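Local coordinates for mRNA export factor (Human herpesvirus 1, PDB 4YXP), which regulates viral gene expression in many ways, inhibiting cellular splicing and mediating nuclear export of viral intronless mRNAs, at residues S53-V58 / P83-T88. Sequence-based numbering, arbitrary orientation.
Sequences SPWAPV and PSLYRT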
loop_
_atom_site.group_PDB
_atom_site.type_symbol
_atom_site.label_atom_id
_atom_site.label_comp_id
_atom_site.label_asym_id
_atom_site.label_seq_id
_atom_site.Cartn_x
_atom_site.Cartn_y
_atom_site.Cartn_z
ATOM N N SER B 53 -32.362 9.061 8.938
ATOM C CA SER B 53 -31.577 8.021 8.285
ATOM C C SER B 53 -30.990 7.083 9.332
ATOM O O SER B 53 -30.385 7.542 10.302
ATOM C CB SER B 53 -30.450 8.631 7.445
ATOM O OG SER B 53 -29.565 7.628 6.970
ATOM N N PRO B 54 -31.154 5.762 9.145
ATOM C CA PRO B 54 -30.475 4.841 10.063
ATOM C C PRO B 54 -28.953 4.858 9.888
ATOM O O PRO B 54 -28.234 4.245 10.676
ATOM C CB PRO B 54 -31.054 3.476 9.683
ATOM C CG PRO B 54 -31.443 3.620 8.254
ATOM C CD PRO B 54 -31.905 5.044 8.098
ATOM N N TRP B 55 -28.475 5.553 8.860
ATOM C CA TRP B 55 -27.044 5.637 8.576
ATOM C C TRP B 55 -26.427 6.928 9.107
ATOM O O TRP B 55 -25.262 7.215 8.842
ATOM C CB TRP B 55 -26.795 5.543 7.071
ATOM C CG TRP B 55 -27.246 4.260 6.457
ATOM C CD1 TRP B 55 -28.444 4.013 5.846
ATOM C CD2 TRP B 55 -26.499 3.038 6.387
ATOM N NE1 TRP B 55 -28.489 2.712 5.406
ATOM C CE2 TRP B 55 -27.307 2.095 5.722
ATOM C CE3 TRP B 55 -25.229 2.653 6.823
ATOM C CZ2 TRP B 55 -26.884 0.789 5.486
ATOM C CZ3 TRP B 55 -24.810 1.357 6.586
ATOM C CH2 TRP B 55 -25.634 0.440 5.923
ATOM N N ALA B 56 -27.209 7.705 9.850
ATOM C CA ALA B 56 -26.767 9.021 10.309
ATOM C C ALA B 56 -25.372 9.002 10.952
ATOM O O ALA B 56 -24.577 9.912 10.717
ATOM C CB ALA B 56 -27.785 9.603 11.284
ATOM N N PRO B 57 -25.068 7.979 11.770
ATOM C CA PRO B 57 -23.743 7.942 12.407
ATOM C C PRO B 57 -22.556 7.928 11.435
ATOM O O PRO B 57 -21.514 8.497 11.761
ATOM C CB PRO B 57 -23.788 6.641 13.214
ATOM C CG PRO B 57 -25.228 6.450 13.522
ATOM C CD PRO B 57 -25.951 6.922 12.298
ATOM N N VAL B 58 -22.701 7.296 10.274
ATOM C CA VAL B 58 -21.596 7.216 9.319
ATOM C C VAL B 58 -21.756 8.216 8.174
ATOM O O VAL B 58 -20.945 8.233 7.247
ATOM C CB VAL B 58 -21.442 5.778 8.756
ATOM C CG1 VAL B 58 -21.038 4.813 9.861
ATOM C CG2 VAL B 58 -22.724 5.310 8.073
ATOM N N PRO B 83 -30.693 0.238 0.425
ATOM C CA PRO B 83 -31.305 1.192 -0.508
ATOM C C PRO B 83 -31.342 2.629 0.014
ATOM O O PRO B 83 -31.205 3.563 -0.777
ATOM C CB PRO B 83 -32.717 0.633 -0.689
ATOM C CG PRO B 83 -32.540 -0.837 -0.510
ATOM C CD PRO B 83 -31.512 -0.976 0.578
ATOM N N SER B 84 -31.511 2.801 1.320
ATOM C CA SER B 84 -31.557 4.130 1.923
ATOM C C SER B 84 -30.228 4.866 1.750
ATOM O O SER B 84 -30.194 6.024 1.333
ATOM C CB SER B 84 -31.903 4.028 3.410
ATOM O OG SER B 84 -31.831 5.295 4.039
ATOM N N LEU B 85 -29.134 4.191 2.080
ATOM C CA LEU B 85 -27.814 4.797 1.960
ATOM C C LEU B 85 -27.519 5.089 0.493
ATOM O O LEU B 85 -26.961 6.136 0.152
ATOM C CB LEU B 85 -26.745 3.879 2.559
ATOM C CG LEU B 85 -25.306 4.406 2.545
ATOM C CD1 LEU B 85 -25.175 5.648 3.409
ATOM C CD2 LEU B 85 -24.331 3.324 3.011
ATOM N N TYR B 86 -27.905 4.149 -0.365
ATOM C CA TYR B 86 -27.732 4.277 -1.809
ATOM C C TYR B 86 -28.394 5.559 -2.288
ATOM O O TYR B 86 -27.812 6.329 -3.050
ATOM C CB TYR B 86 -28.333 3.054 -2.511
ATOM C CG TYR B 86 -28.208 3.026 -4.020
ATOM C CD1 TYR B 86 -28.983 3.853 -4.820
ATOM C CD2 TYR B 86 -27.343 2.139 -4.644
ATOM C CE1 TYR B 86 -28.879 3.818 -6.200
ATOM C CE2 TYR B 86 -27.232 2.096 -6.025
ATOM C CZ TYR B 86 -28.003 2.937 -6.796
ATOM O OH TYR B 86 -27.903 2.895 -8.169
ATOM N N ARG B 87 -29.621 5.775 -1.822
ATOM C CA ARG B 87 -30.408 6.940 -2.194
ATOM C C ARG B 87 -29.726 8.232 -1.732
ATOM O O ARG B 87 -29.722 9.237 -2.442
ATOM C CB ARG B 87 -31.816 6.816 -1.592
ATOM C CG ARG B 87 -32.892 7.583 -2.325
ATOM C CD ARG B 87 -34.271 6.956 -2.113
ATOM N NE ARG B 87 -34.697 6.981 -0.713
ATOM C CZ ARG B 87 -34.862 5.913 0.066
ATOM N NH1 ARG B 87 -34.638 4.682 -0.388
ATOM N NH2 ARG B 87 -35.264 6.075 1.321
ATOM N N THR B 88 -29.137 8.192 -0.543
ATOM C CA THR B 88 -28.417 9.338 0.006
ATOM C C THR B 88 -27.170 9.667 -0.831
ATOM O O THR B 88 -26.906 10.836 -1.132
ATOM C CB THR B 88 -28.016 9.076 1.480
ATOM O OG1 THR B 88 -29.203 8.982 2.282
ATOM C CG2 THR B 88 -27.127 10.189 2.030
HETATM O O HOH W 1 -29.670 7.205 4.267
#
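The indole of Trp-55 lies against Leu-85 on helix 75-91, and this apolar meeting makes up most of the contact. CB of Leu-85 sits over one face of the indole, 3.6 Å from the centroid of the five-membered ring of Trp-55 and only 11° off its normal, a CH-pi interaction with the electron-rich pyrrole part. Leu-85 CG is anti to its backbone N (chi1 -178°), which carries both methyls to the same side of the indole as CB. Leu-85 CD1 lies 3.9 Å from Trp-55 CG, and Leu-85 CD2 4.0 Å from Trp-55 CE3. The two side chains cross at about a right angle, and the indole face is long enough to take CB over the five-membered ring and CD2 of the leucine over the six-membered ring near the fusion.

Polar contacts lie beside this apolar patch. Trp-55 NE1 is hydrogen-bonded to the backbone O of His-81, one turn before Leu-85, which ties the rim of the indole to the same helix and satisfies its buried N-H. Water 1 bridges three hydroxyls: Ser-53 OG at 2.7 Å, Ser-84 OG at 2.9 Å and Thr-88 OG1 at 2.7 Å. Ser-84 and Thr-88 stand one helical turn apart, and their short hydroxyl side chains allow both to reach a single solvent molecule that links the helix to Ser-53.

Ser-53 also shapes its own loop. Ser-53 OG accepts from Trp-55 N (3.0 Å, N-H...O angle 150°), forming an ST turn, and its carbonyl O receives Ala-56 N. Pro-54, with its restricted phi, fits the second position of this type I beta turn. The arrangement is thus a combined ST turn and type I beta turn leading into helix 56-59, docked on helix 75-91 at the subunit interface of the intertwined dimer formed by this folded C-terminal part, where Tyr-268 of the second subunit, from the 263-275 region important for homodimerization, packs on Trp-55 and Leu-85.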